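Local atomic coordinates of Exo-beta-1,3-glucanase (Streptomyces sp. SirexAA-E, PDB entry 4PEY), a protein that hydrolyses laminarin and laminarioligosaccharides from their non-reducing ends, releasing glucose and laminaribiose. Residues Arg43-Asn48 with Asp53-Met58; Thr177-Val182 with Ala238-Ala243; Phe224-Leu227 with Tyr232-Phe235; Ala478-Asp483 with Thr487-Trp492. The protein carries 1 engineered substitution. One frame throughout, in Å; residues are numbered along the deposited sequence.

Interaction 1 (Arg43-Asn48 with Asp53-Met58)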
loop_
_atom_site.group_PDB
_atom_site.type_symbol
_atom_site.label_atom_id
_atom_site.label_comp_id
_atom_site.label_asym_id
_atom_site.label_seq_id
_atom_site.Cartn_x
_atom_site.Cartn_y
_atom_site.Cartn_z
ATOM N N ARG A 43 8.707 19.060 -11.750
ATOM C CA ARG A 43 9.095 20.306 -11.082
ATOM C C ARG A 43 7.995 20.777 -10.133
ATOM O O ARG A 43 8.277 21.231 -9.022
ATOM C CB ARG A 43 9.418 21.409 -12.099
ATOM C CG ARG A 43 10.748 21.225 -12.827
ATOM C CD ARG A 43 11.210 22.512 -13.526
ATOM N NE ARG A 43 10.239 23.008 -14.501
ATOM C CZ ARG A 43 10.177 22.615 -15.771
ATOM N NH1 ARG A 43 9.259 23.127 -16.582
ATOM N NH2 ARG A 43 11.032 21.710 -16.234
ATOM N N LYS A 44 6.744 20.642 -10.565
ATOM C CA LYS A 44 5.610 21.034 -9.735
ATOM C C LYS A 44 5.363 20.071 -8.575
ATOM O O LYS A 44 4.916 20.496 -7.510
ATOM C CB LYS A 44 4.339 21.147 -10.584
ATOM C CG LYS A 44 4.337 22.337 -11.524
ATOM C CD LYS A 44 3.035 22.430 -12.306
ATOM C CE LYS A 44 2.834 21.230 -13.221
ATOM N NZ LYS A 44 1.652 21.411 -14.120
ATOM N N GLN A 45 5.660 18.784 -8.773
ATOM C CA GLN A 45 5.268 17.755 -7.802
ATOM C C GLN A 45 6.394 17.255 -6.902
ATOM O O GLN A 45 6.131 16.586 -5.902
ATOM C CB GLN A 45 4.654 16.552 -8.524
ATOM C CG GLN A 45 3.304 16.859 -9.156
ATOM C CD GLN A 45 2.354 17.502 -8.163
ATOM O OE1 GLN A 45 2.109 18.712 -8.199
ATOM N NE2 GLN A 45 1.836 16.703 -7.250
ATOM N N GLU A 46 7.635 17.585 -7.256
ATOM C CA GLU A 46 8.811 17.084 -6.543
ATOM C C GLU A 46 8.725 17.216 -5.016
ATOM O O GLU A 46 8.948 16.243 -4.290
ATOM C CB GLU A 46 10.069 17.805 -7.041
ATOM C CG GLU A 46 11.342 17.370 -6.338
ATOM C CD GLU A 46 12.573 18.045 -6.902
ATOM O OE1 GLU A 46 12.439 19.095 -7.562
ATOM O OE2 GLU A 46 13.683 17.529 -6.683
ATOM N N SER A 47 8.403 18.406 -4.524
ATOM C CA SER A 47 8.329 18.597 -3.079
ATOM C C SER A 47 6.908 18.926 -2.631
ATOM O O SER A 47 6.698 19.443 -1.532
ATOM C CB SER A 47 9.291 19.701 -2.630
ATOM O OG SER A 47 9.000 20.923 -3.279
ATOM N N ASN A 48 5.935 18.613 -3.482
ATOM C CA ASN A 48 4.532 18.933 -3.198
ATOM C C ASN A 48 3.880 17.858 -2.329
ATOM O O ASN A 48 2.943 17.184 -2.757
ATOM C CB ASN A 48 3.770 19.103 -4.518
ATOM C CG ASN A 48 2.474 19.872 -4.362
ATOM O OD1 ASN A 48 2.118 20.313 -3.265
ATOM N ND2 ASN A 48 1.765 20.051 -5.470
ATOM N N ASP A 53 -2.823 18.925 -6.091
ATOM C CA ASP A 53 -2.654 18.568 -7.494
ATOM C C ASP A 53 -2.412 17.058 -7.629
ATOM O O ASP A 53 -1.847 16.423 -6.736
ATOM C CB ASP A 53 -1.518 19.375 -8.132
ATOM C CG ASP A 53 -1.923 20.824 -8.434
ATOM O OD1 ASP A 53 -3.134 21.138 -8.432
ATOM O OD2 ASP A 53 -1.033 21.650 -8.698
ATOM N N ARG A 54 -2.876 16.495 -8.746
ATOM C CA ARG A 54 -2.840 15.054 -9.013
ATOM C C ARG A 54 -2.577 14.811 -10.493
ATOM O O ARG A 54 -3.182 15.476 -11.333
ATOM C CB ARG A 54 -4.171 14.389 -8.630
ATOM C CG ARG A 54 -4.571 14.509 -7.166
ATOM C CD ARG A 54 -3.645 13.680 -6.300
ATOM N NE ARG A 54 -4.108 13.567 -4.916
ATOM C CZ ARG A 54 -3.818 14.430 -3.943
ATOM N NH1 ARG A 54 -3.087 15.510 -4.196
ATOM N NH2 ARG A 54 -4.276 14.224 -2.713
ATOM N N TYR A 55 -1.726 13.837 -10.820
ATOM C CA TYR A 55 -1.382 13.568 -12.218
ATOM C C TYR A 55 -1.256 12.094 -12.518
ATOM O O TYR A 55 -0.619 11.357 -11.750
ATOM C CB TYR A 55 -0.055 14.231 -12.601
ATOM C CG TYR A 55 -0.029 15.726 -12.482
ATOM C CD1 TYR A 55 0.348 16.336 -11.292
ATOM C CD2 TYR A 55 -0.357 16.530 -13.561
ATOM C CE1 TYR A 55 0.382 17.701 -11.177
ATOM C CE2 TYR A 55 -0.322 17.903 -13.457
ATOM C CZ TYR A 55 0.050 18.481 -12.263
ATOM O OH TYR A 55 0.087 19.851 -12.152
ATOM N N ALA A 56 -1.809 11.673 -13.659
ATOM C CA ALA A 56 -1.527 10.342 -14.196
ATOM C C ALA A 56 -0.823 10.492 -15.532
ATOM O O ALA A 56 -1.299 11.219 -16.408
ATOM C CB ALA A 56 -2.803 9.515 -14.356
ATOM N N LEU A 57 0.317 9.819 -15.675
ATOM C CA LEU A 57 1.077 9.802 -16.925
ATOM C C LEU A 57 0.866 8.436 -17.569
ATOM O O LEU A 57 1.214 7.407 -16.987
ATOM C CB LEU A 57 2.568 10.056 -16.677
ATOM C CG LEU A 57 2.907 11.221 -15.737
ATOM C CD1 LEU A 57 4.409 11.287 -15.480
ATOM C CD2 LEU A 57 2.380 12.540 -16.300
ATOM N N MET A 58 0.282 8.422 -18.762
ATOM C CA MET A 58 -0.083 7.176 -19.431
ATOM C C MET A 58 0.592 7.085 -20.786
ATOM O O MET A 58 0.521 8.021 -21.574
ATOM C CB MET A 58 -1.602 7.085 -19.595
ATOM C CG MET A 58 -2.349 6.847 -18.294
ATOM S SD MET A 58 -2.116 5.151 -17.746
ATOM C CE MET A 58 -3.285 5.049 -16.398
HETATM O O HOH W 1 0.005 17.722 -5.134
HETATM O O HOH W 2 1.180 20.874 -9.594
HETATM O O HOH W 3 -1.083 21.548 -5.403
#

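Interaction 2 (Thr177-Val182 with Ala238-Ala243)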
loop_
_atom_site.group_PDB
_atom_site.type_symbol
_atom_site.label_atom_id
_atom_site.label_comp_id
_atom_site.label_asym_id
_atom_site.label_seq_id
_atom_site.Cartn_x
_atom_site.Cartn_y
_atom_site.Cartn_z
ATOM N N THR A 177 8.083 -8.217 -1.504
ATOM C CA THR A 177 8.019 -8.561 -2.918
ATOM C C THR A 177 7.127 -9.784 -3.054
ATOM O O THR A 177 7.331 -10.769 -2.327
ATOM C CB THR A 177 9.425 -8.883 -3.498
ATOM O OG1 THR A 177 10.340 -7.828 -3.180
ATOM C CG2 THR A 177 9.377 -9.098 -5.018
ATOM N N ARG A 178 6.142 -9.751 -3.952
ATOM C CA ARG A 178 5.383 -10.980 -4.209
ATOM C C ARG A 178 5.202 -11.293 -5.683
ATOM O O ARG A 178 5.159 -10.400 -6.536
ATOM C CB ARG A 178 4.009 -10.965 -3.527
ATOM C CG ARG A 178 2.974 -10.077 -4.141
ATOM C CD ARG A 178 1.517 -10.508 -3.783
ATOM N NE ARG A 178 0.598 -9.597 -4.456
ATOM C CZ ARG A 178 0.297 -9.658 -5.754
ATOM N NH1 ARG A 178 0.783 -10.632 -6.518
ATOM N NH2 ARG A 178 -0.495 -8.740 -6.290
ATOM N N ASP A 179 5.149 -12.595 -5.957
ATOM C CA ASP A 179 4.726 -13.137 -7.246
ATOM C C ASP A 179 5.481 -12.470 -8.387
ATOM O O ASP A 179 4.901 -11.836 -9.265
ATOM C CB ASP A 179 3.210 -12.992 -7.377
ATOM C CG ASP A 179 2.480 -13.684 -6.240
ATOM O OD1 ASP A 179 3.087 -14.593 -5.632
ATOM O OD2 ASP A 179 1.326 -13.325 -5.937
ATOM N N SER A 180 6.798 -12.625 -8.326
ATOM C CA SER A 180 7.728 -11.900 -9.180
ATOM C C SER A 180 8.908 -12.792 -9.537
ATOM O O SER A 180 8.995 -13.939 -9.094
ATOM C CB SER A 180 8.233 -10.630 -8.471
ATOM O OG SER A 180 7.212 -9.649 -8.317
ATOM N N SER A 181 9.813 -12.246 -10.335
ATOM C CA SER A 181 11.062 -12.900 -10.687
ATOM C C SER A 181 12.193 -11.891 -10.533
ATOM O O SER A 181 12.089 -10.774 -11.030
ATOM C CB SER A 181 11.000 -13.430 -12.123
ATOM O OG SER A 181 12.269 -13.870 -12.574
ATOM N N VAL A 182 13.257 -12.264 -9.826
ATOM C CA VAL A 182 14.432 -11.391 -9.720
ATOM C C VAL A 182 15.703 -12.156 -10.098
ATOM O O VAL A 182 15.823 -13.359 -9.820
ATOM C CB VAL A 182 14.592 -10.783 -8.290
ATOM C CG1 VAL A 182 13.364 -9.965 -7.921
ATOM C CG2 VAL A 182 14.884 -11.862 -7.241
ATOM N N ALA A 238 -7.593 -12.603 -13.370
ATOM C CA ALA A 238 -8.205 -13.669 -12.587
ATOM C C ALA A 238 -7.326 -13.991 -11.376
ATOM O O ALA A 238 -6.116 -13.743 -11.396
ATOM C CB ALA A 238 -8.398 -14.906 -13.435
ATOM N N LYS A 239 -7.920 -14.558 -10.332
ATOM C CA LYS A 239 -7.137 -14.855 -9.135
ATOM C C LYS A 239 -6.252 -16.077 -9.344
ATOM O O LYS A 239 -6.545 -16.954 -10.164
ATOM C CB LYS A 239 -8.042 -15.044 -7.910
ATOM C CG LYS A 239 -8.558 -16.438 -7.649
ATOM C CD LYS A 239 -9.281 -16.479 -6.288
ATOM C CE LYS A 239 -9.723 -17.892 -5.925
ATOM N NZ LYS A 239 -10.705 -18.429 -6.901
ATOM N N ARG A 240 -5.148 -16.092 -8.607
ATOM C CA ARG A 240 -4.232 -17.222 -8.554
ATOM C C ARG A 240 -4.185 -17.776 -7.135
ATOM O O ARG A 240 -4.175 -17.018 -6.173
ATOM C CB ARG A 240 -2.825 -16.803 -8.987
ATOM C CG ARG A 240 -2.696 -16.423 -10.437
ATOM C CD ARG A 240 -1.230 -16.340 -10.822
ATOM N NE ARG A 240 -0.600 -15.078 -10.436
ATOM C CZ ARG A 240 0.706 -14.849 -10.528
ATOM N NH1 ARG A 240 1.521 -15.816 -10.949
ATOM N NH2 ARG A 240 1.205 -13.669 -10.179
ATOM N N THR A 241 -4.164 -19.092 -6.994
ATOM C CA THR A 241 -3.933 -19.686 -5.680
ATOM C C THR A 241 -2.542 -20.304 -5.671
ATOM O O THR A 241 -2.093 -20.844 -6.685
ATOM C CB THR A 241 -4.995 -20.739 -5.329
ATOM O OG1 THR A 241 -4.951 -21.792 -6.291
ATOM C CG2 THR A 241 -6.372 -20.119 -5.359
ATOM N N ASN A 242 -1.855 -20.196 -4.535
ATOM C CA ASN A 242 -0.466 -20.634 -4.433
ATOM C C ASN A 242 0.363 -20.059 -5.578
ATOM O O ASN A 242 1.053 -20.783 -6.301
ATOM C CB ASN A 242 -0.390 -22.158 -4.408
ATOM C CG ASN A 242 -1.078 -22.739 -3.195
ATOM O OD1 ASN A 242 -0.941 -22.219 -2.087
ATOM N ND2 ASN A 242 -1.837 -23.802 -3.398
ATOM N N ALA A 243 0.260 -18.743 -5.732
ATOM C CA ALA A 243 0.898 -18.019 -6.819
ATOM C C ALA A 243 2.416 -18.006 -6.679
ATOM O O ALA A 243 2.952 -17.930 -5.572
ATOM C CB ALA A 243 0.367 -16.597 -6.871
#

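Interaction 3 (Phe224-Leu227 with Tyr232-Phe235)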
loop_
_atom_site.group_PDB
_atom_site.type_symbol
_atom_site.label_atom_id
_atom_site.label_comp_id
_atom_site.label_asym_id
_atom_site.label_seq_id
_atom_site.Cartn_x
_atom_site.Cartn_y
_atom_site.Cartn_z
ATOM N N PHE A 224 -6.036 -2.737 -14.303
ATOM C CA PHE A 224 -5.344 -1.579 -14.864
ATOM C C PHE A 224 -5.942 -1.173 -16.208
ATOM O O PHE A 224 -6.482 -2.003 -16.960
ATOM C CB PHE A 224 -3.838 -1.856 -15.012
ATOM C CG PHE A 224 -3.525 -3.045 -15.881
ATOM C CD1 PHE A 224 -3.273 -2.883 -17.239
ATOM C CD2 PHE A 224 -3.498 -4.327 -15.346
ATOM C CE1 PHE A 224 -2.991 -3.979 -18.050
ATOM C CE2 PHE A 224 -3.227 -5.431 -16.154
ATOM C CZ PHE A 224 -2.974 -5.254 -17.507
ATOM N N LEU A 225 -5.856 0.124 -16.483
ATOM C CA LEU A 225 -6.282 0.696 -17.747
ATOM C C LEU A 225 -5.321 0.312 -18.868
ATOM O O LEU A 225 -4.103 0.345 -18.686
ATOM C CB LEU A 225 -6.359 2.222 -17.624
ATOM C CG LEU A 225 -6.946 2.998 -18.803
ATOM C CD1 LEU A 225 -8.458 2.733 -18.914
ATOM C CD2 LEU A 225 -6.658 4.499 -18.655
ATOM N N TYR A 226 -5.853 -0.049 -20.030
ATOM C CA TYR A 226 -4.981 -0.275 -21.177
ATOM C C TYR A 226 -5.721 0.010 -22.468
ATOM O O TYR A 226 -6.925 0.294 -22.461
ATOM C CB TYR A 226 -4.420 -1.708 -21.173
ATOM C CG TYR A 226 -5.363 -2.779 -21.690
ATOM C CD1 TYR A 226 -6.444 -3.220 -20.928
ATOM C CD2 TYR A 226 -5.150 -3.376 -22.927
ATOM C CE1 TYR A 226 -7.292 -4.211 -21.398
ATOM C CE2 TYR A 226 -5.990 -4.365 -23.403
ATOM C CZ TYR A 226 -7.062 -4.779 -22.636
ATOM O OH TYR A 226 -7.905 -5.764 -23.106
ATOM N N LEU A 227 -4.982 -0.030 -23.568
ATOM C CA LEU A 227 -5.545 0.153 -24.900
ATOM C C LEU A 227 -5.613 -1.160 -25.654
ATOM O O LEU A 227 -4.599 -1.822 -25.847
ATOM C CB LEU A 227 -4.714 1.157 -25.694
ATOM C CG LEU A 227 -5.015 2.627 -25.429
ATOM C CD1 LEU A 227 -3.932 3.501 -26.045
ATOM C CD2 LEU A 227 -6.390 2.979 -25.990
ATOM N N TYR A 232 -10.042 2.199 -25.104
ATOM C CA TYR A 232 -9.686 2.046 -23.691
ATOM C C TYR A 232 -10.504 0.928 -23.059
ATOM O O TYR A 232 -11.721 0.847 -23.255
ATOM C CB TYR A 232 -9.905 3.344 -22.904
ATOM C CG TYR A 232 -8.837 4.391 -23.106
ATOM C CD1 TYR A 232 -7.554 4.217 -22.596
ATOM C CD2 TYR A 232 -9.117 5.565 -23.790
ATOM C CE1 TYR A 232 -6.576 5.179 -22.779
ATOM C CE2 TYR A 232 -8.147 6.527 -23.980
ATOM C CZ TYR A 232 -6.882 6.331 -23.472
ATOM O OH TYR A 232 -5.922 7.298 -23.659
ATOM N N LYS A 233 -9.822 0.063 -22.310
ATOM C CA LYS A 233 -10.460 -0.984 -21.521
ATOM C C LYS A 233 -9.749 -1.093 -20.184
ATOM O O LYS A 233 -8.641 -0.582 -20.018
ATOM C CB LYS A 233 -10.416 -2.331 -22.245
ATOM C CG LYS A 233 -11.037 -2.305 -23.627
ATOM C CD LYS A 233 -11.194 -3.688 -24.213
ATOM C CE LYS A 233 -11.849 -3.615 -25.589
ATOM N NZ LYS A 233 -11.943 -4.947 -26.252
ATOM N N VAL A 234 -10.382 -1.769 -19.232
ATOM C CA VAL A 234 -9.709 -2.105 -17.991
ATOM C C VAL A 234 -9.544 -3.616 -17.928
ATOM O O VAL A 234 -10.519 -4.366 -18.076
ATOM C CB VAL A 234 -10.476 -1.587 -16.764
ATOM C CG1 VAL A 234 -9.857 -2.145 -15.478
ATOM C CG2 VAL A 234 -10.481 -0.062 -16.756
ATOM N N PHE A 235 -8.304 -4.063 -17.750
ATOM C CA PHE A 235 -8.042 -5.488 -17.646
ATOM C C PHE A 235 -8.217 -5.918 -16.208
ATOM O O PHE A 235 -7.717 -5.252 -15.293
ATOM C CB PHE A 235 -6.641 -5.854 -18.142
ATOM C CG PHE A 235 -6.417 -7.338 -18.232
ATOM C CD1 PHE A 235 -7.072 -8.092 -19.197
ATOM C CD2 PHE A 235 -5.577 -7.982 -17.342
ATOM C CE1 PHE A 235 -6.877 -9.464 -19.278
ATOM C CE2 PHE A 235 -5.373 -9.354 -17.425
ATOM C CZ PHE A 235 -6.031 -10.092 -18.391
#

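Interaction 4 (Ala478-Asp483 with Thr487-Trp492)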
loop_
_atom_site.group_PDB
_atom_site.type_symbol
_atom_site.label_atom_id
_atom_site.label_comp_id
_atom_site.label_asym_id
_atom_site.label_seq_id
_atom_site.Cartn_x
_atom_site.Cartn_y
_atom_site.Cartn_z
ATOM N N ALA A 478 -0.438 -2.747 21.527
ATOM C CA ALA A 478 0.271 -3.466 20.466
ATOM C C ALA A 478 0.067 -2.826 19.082
ATOM O O ALA A 478 -1.009 -2.305 18.770
ATOM C CB ALA A 478 -0.171 -4.926 20.425
ATOM N N ALA A 479 1.105 -2.875 18.255
ATOM C CA ALA A 479 0.976 -2.522 16.842
ATOM C C ALA A 479 0.104 -3.527 16.091
ATOM O O ALA A 479 -0.508 -3.193 15.080
ATOM C CB ALA A 479 2.337 -2.441 16.205
ATOM N N TYR A 480 0.080 -4.763 16.585
ATOM C CA TYR A 480 -0.643 -5.848 15.940
ATOM C C TYR A 480 -1.168 -6.771 17.026
ATOM O O TYR A 480 -0.397 -7.466 17.688
ATOM C CB TYR A 480 0.275 -6.583 14.968
ATOM C CG TYR A 480 -0.358 -7.579 14.014
ATOM C CD1 TYR A 480 -0.669 -8.873 14.429
ATOM C CD2 TYR A 480 -0.558 -7.253 12.672
ATOM C CE1 TYR A 480 -1.208 -9.805 13.541
ATOM C CE2 TYR A 480 -1.098 -8.164 11.779
ATOM C CZ TYR A 480 -1.406 -9.447 12.212
ATOM O OH TYR A 480 -1.924 -10.363 11.320
ATOM N N LYS A 481 -2.483 -6.743 17.214
ATOM C CA LYS A 481 -3.152 -7.501 18.256
ATOM C C LYS A 481 -4.096 -8.534 17.668
ATOM O O LYS A 481 -4.989 -8.194 16.894
ATOM C CB LYS A 481 -3.948 -6.577 19.179
ATOM C CG LYS A 481 -4.778 -7.343 20.209
ATOM C CD LYS A 481 -5.738 -6.453 20.954
ATOM C CE LYS A 481 -6.572 -7.254 21.955
ATOM N NZ LYS A 481 -5.777 -7.779 23.107
ATOM N N VAL A 482 -3.890 -9.793 18.043
ATOM C CA VAL A 482 -4.840 -10.858 17.759
ATOM C C VAL A 482 -5.654 -11.079 19.024
ATOM O O VAL A 482 -5.084 -11.351 20.086
ATOM C CB VAL A 482 -4.124 -12.155 17.334
ATOM C CG1 VAL A 482 -5.127 -13.267 17.033
ATOM C CG2 VAL A 482 -3.231 -11.884 16.120
ATOM N N ASP A 483 -6.975 -10.944 18.923
ATOM C CA ASP A 483 -7.836 -11.100 20.097
ATOM C C ASP A 483 -7.638 -12.454 20.777
ATOM O O ASP A 483 -7.376 -13.460 20.110
ATOM C CB ASP A 483 -9.306 -10.933 19.716
ATOM C CG ASP A 483 -9.681 -9.494 19.441
ATOM O OD1 ASP A 483 -8.817 -8.600 19.610
ATOM O OD2 ASP A 483 -10.851 -9.263 19.071
ATOM N N THR A 487 -8.703 -18.505 17.480
ATOM C CA THR A 487 -8.134 -19.848 17.561
ATOM C C THR A 487 -7.019 -20.085 16.526
ATOM O O THR A 487 -6.064 -20.829 16.769
ATOM C CB THR A 487 -9.246 -20.904 17.372
ATOM O OG1 THR A 487 -10.250 -20.709 18.373
ATOM C CG2 THR A 487 -8.696 -22.319 17.484
ATOM N N THR A 488 -7.160 -19.468 15.352
ATOM C CA THR A 488 -6.225 -19.685 14.253
ATOM C C THR A 488 -5.792 -18.360 13.632
ATOM O O THR A 488 -6.629 -17.515 13.324
ATOM C CB THR A 488 -6.849 -20.590 13.160
ATOM O OG1 THR A 488 -7.377 -21.776 13.765
ATOM C CG2 THR A 488 -5.812 -20.979 12.119
ATOM N N HIS A 489 -4.487 -18.191 13.452
ATOM C CA HIS A 489 -3.919 -16.988 12.854
ATOM C C HIS A 489 -2.490 -17.288 12.456
ATOM O O HIS A 489 -1.834 -18.086 13.105
ATOM C CB HIS A 489 -3.941 -15.798 13.829
ATOM C CG HIS A 489 -3.622 -14.486 13.178
ATOM N ND1 HIS A 489 -4.591 -13.698 12.596
ATOM C CD2 HIS A 489 -2.447 -13.838 13.000
ATOM C CE1 HIS A 489 -4.024 -12.616 12.083
ATOM N NE2 HIS A 489 -2.725 -12.671 12.321
ATOM N N GLU A 490 -1.991 -16.650 11.407
ATOM C CA GLU A 490 -0.581 -16.823 11.082
ATOM C C GLU A 490 -0.012 -15.574 10.423
ATOM O O GLU A 490 -0.627 -14.995 9.525
ATOM C CB GLU A 490 -0.382 -18.060 10.195
ATOM C CG GLU A 490 1.051 -18.570 10.168
ATOM C CD GLU A 490 1.164 -20.006 9.679
ATOM O OE1 GLU A 490 0.175 -20.543 9.120
ATOM O OE2 GLU A 490 2.256 -20.596 9.851
ATOM N N GLY A 491 1.156 -15.149 10.894
ATOM C CA GLY A 491 1.828 -13.990 10.333
ATOM C C GLY A 491 3.299 -14.251 10.071
ATOM O O GLY A 491 3.945 -15.013 10.800
ATOM N N TRP A 492 3.820 -13.611 9.025
ATOM C CA TRP A 492 5.208 -13.772 8.585
ATOM C C TRP A 492 5.873 -12.422 8.305
ATOM O O TRP A 492 5.331 -11.628 7.529
ATOM C CB TRP A 492 5.296 -14.580 7.288
ATOM C CG TRP A 492 4.874 -16.023 7.272
ATOM C CD1 TRP A 492 5.702 -17.116 7.312
ATOM C CD2 TRP A 492 3.544 -16.538 7.095
ATOM N NE1 TRP A 492 4.969 -18.270 7.203
ATOM C CE2 TRP A 492 3.642 -17.948 7.068
ATOM C CE3 TRP A 492 2.286 -15.944 6.965
ATOM C CZ2 TRP A 492 2.526 -18.775 6.923
ATOM C CZ3 TRP A 492 1.173 -16.765 6.824
ATOM C CH2 TRP A 492 1.302 -18.168 6.800
#

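Interaction 1 (Arg43-Asn48 with Asp53-Met58)
Side chains of K44 and Q45, at the end of helix 34-45, meet Y55, the first residue of strand 55-59, and D53 in the loop just before it, in a largely polar surface contact helped by water. The helix follows strand 24-27 and leads to strand 55-59, which lies parallel beside 24-27. K44 donates from NZ to Y55 OH at 3.0 Å; its chain kinks at chi3 (-64°), which brings CE as well as NZ close to the hydroxyl. Q45 crosses the same ring obliquely, CG 3.7 Å from Y55 CD1 and OE1 at the ring's edge, its amide plane turned 56° from the ring. Water 2 gathers three groups: it donates to Q45 OE1 and to D53 OD2, and accepts from Y55 OH. The amide oxygen of Q45 also takes a bond from N48 ND2 at 3.1 Å, while NE2 reaches F73 O and gives a hydrogen to water 1, which passes one on to D53 O. With a phenylalanine at Y55, K44 NZ and water 2 would probably each lose a partner, and the lysine end would be freer to move. Beyond the contact, the Y55 ring rests on V41 of the helix and L25 of strand 24-27, Q45 packs on T75 of strand 75-79, and the Y55 backbone is hydrogen-bonded to Y74 and S76.

Interaction 2 (Thr177-Val182 with Ala238-Ala243)
D179 meets R240 and A243 across a buried corner of the fold, and R178, just before it, supports it from within its own segment. R178 NH1 bonds to D179 OD2 at 2.8 Å, a salt bridge that meets the carboxylate on its anti side with a bent N-H...O angle of 135°. The same guanidinium makes further salt bridges to E221 and D397. In D179, CG anti to the carbonyl carbon (chi1 -57°) turns the carboxylate against the methyl of A243: CB is 3.5 Å from OD2 and 3.6 Å from OD1. Each carboxylate oxygen has a hydroxyl partner on strand 210-220, T216 OG1 for OD1 and S219 OG for OD2. This is a corner of a right-handed parallel beta-helix, the fold of family 55: the chain bends at D179 between strands 174-178 and 180-182, while A243 and N242 both face T216 in a G1 beta bulge. R240 approaches D179 from the opposite direction, its NH2 3.5 Å from D179 CB. D179 OD2 lies well out of the guanidinium plane, 4.3 Å from R240 NH2 and with no N-H aimed at it, so any attraction is probably by charge only; R240 instead pairs with E221 and bonds to G245 O. Past the corner, S180 turns its CB away from the facing segment, and S180 OG donates to R178 O at 2.8 Å.

Interaction 3 (Phe224-Leu227 with Tyr232-Phe235)
F224-L227 and Y232-F235 are the two arms of a beta hairpin, strands 224-228 and 231-243, paired antiparallel. F224 with F235 and Y226 with K233 are the hydrogen-bonded pairs; L225 with V234 and L227 with Y232 are the non-hydrogen-bonded ones. The bonds of the Y226-K233 pair are nearly straight, Y226 N to K233 O at 2.8 Å and K233 N to Y226 O at 2.9 Å. On the face carrying F224, Y226, K233 and F235, the two phenylalanines point the same way with their ring planes 50° apart. F235 CB sits over one face of the F224 ring, 4.1 Å from its centroid, a CH-pi contact. Y226 takes the crowded position between its backbone N and carbonyl carbon (chi1 80°), which leans the ring across the neighbouring strand until CE1 lies 3.7 Å from both F235 CB and K233 CB. On the other face L225 reaches diagonally, CG 4.0 Å from Y232 CD1, and its CD1 meets V234 CG2.

Farther out, S257 of strand 255-259 holds the Y226 hydroxyl, and D228 makes a salt bridge with K233 NZ. V234 and Y232 carry the pairing on through backbone bonds to L258 and L260. At the turn end, L227 CD2 lies over one face of the Y232 ring, off centre toward the rim and 3.9 Å from the centroid.

Interaction 4 (Ala478-Asp483 with Thr487-Trp492)
Y480 and V482, on strand 480-482, project across the interior of a beta-helix coil to H489, on strand 489-498. The strands lie in different sheets of the solenoid, CA atoms of V482 and H489 7.9 Å apart, so side chains bridge the gap. The polar part is one short hydrogen bond, Y480 OH to H489 NE2 at 2.6 Å, in which either group could be the donor. The side chains come from opposite directions and meet rim to rim, planes 62° apart, each polar atom lying close to the plane of the other's ring. In H489 the ring carbon CG is anti to the backbone N (chi1 -169°), carrying NE2 across to the tyrosine. T452 OG1 is a second partner of the Y480 hydroxyl, and W445 meets the imidazole edge-to-face. A leucine in place of H489 would probably leave the buried Y480 hydroxyl without its histidine partner, leaving the bond with T452, and abolish the ring face against which V482 packs. The apolar part is a CH-pi contact: V482 CG2 stands over the centre of the imidazole, 3.8 Å from the centroid and 12° off the ring normal.

In the fold
From the N terminus, interaction 1 closes first, a short loop joining helix 34-45 to strand 55-59. Interaction 2 then closes a much longer one, with 55 residues between its segments, and brings strand 231-243 back to the corner after strand 174-178. Interaction 3, the hairpin, is nested inside that loop and shares strand 231-243 with it. In one of two conformers of M58, its CE comes 4.1 Å from L225 CD2, a tentative touch between interactions 1 and 3, whose centres are 22 Å apart. Interaction 4 follows in series and closes a short loop between two sheets of the second parallel solenoid, its centre about 38 Å from that of interaction 1. None of the loops cross.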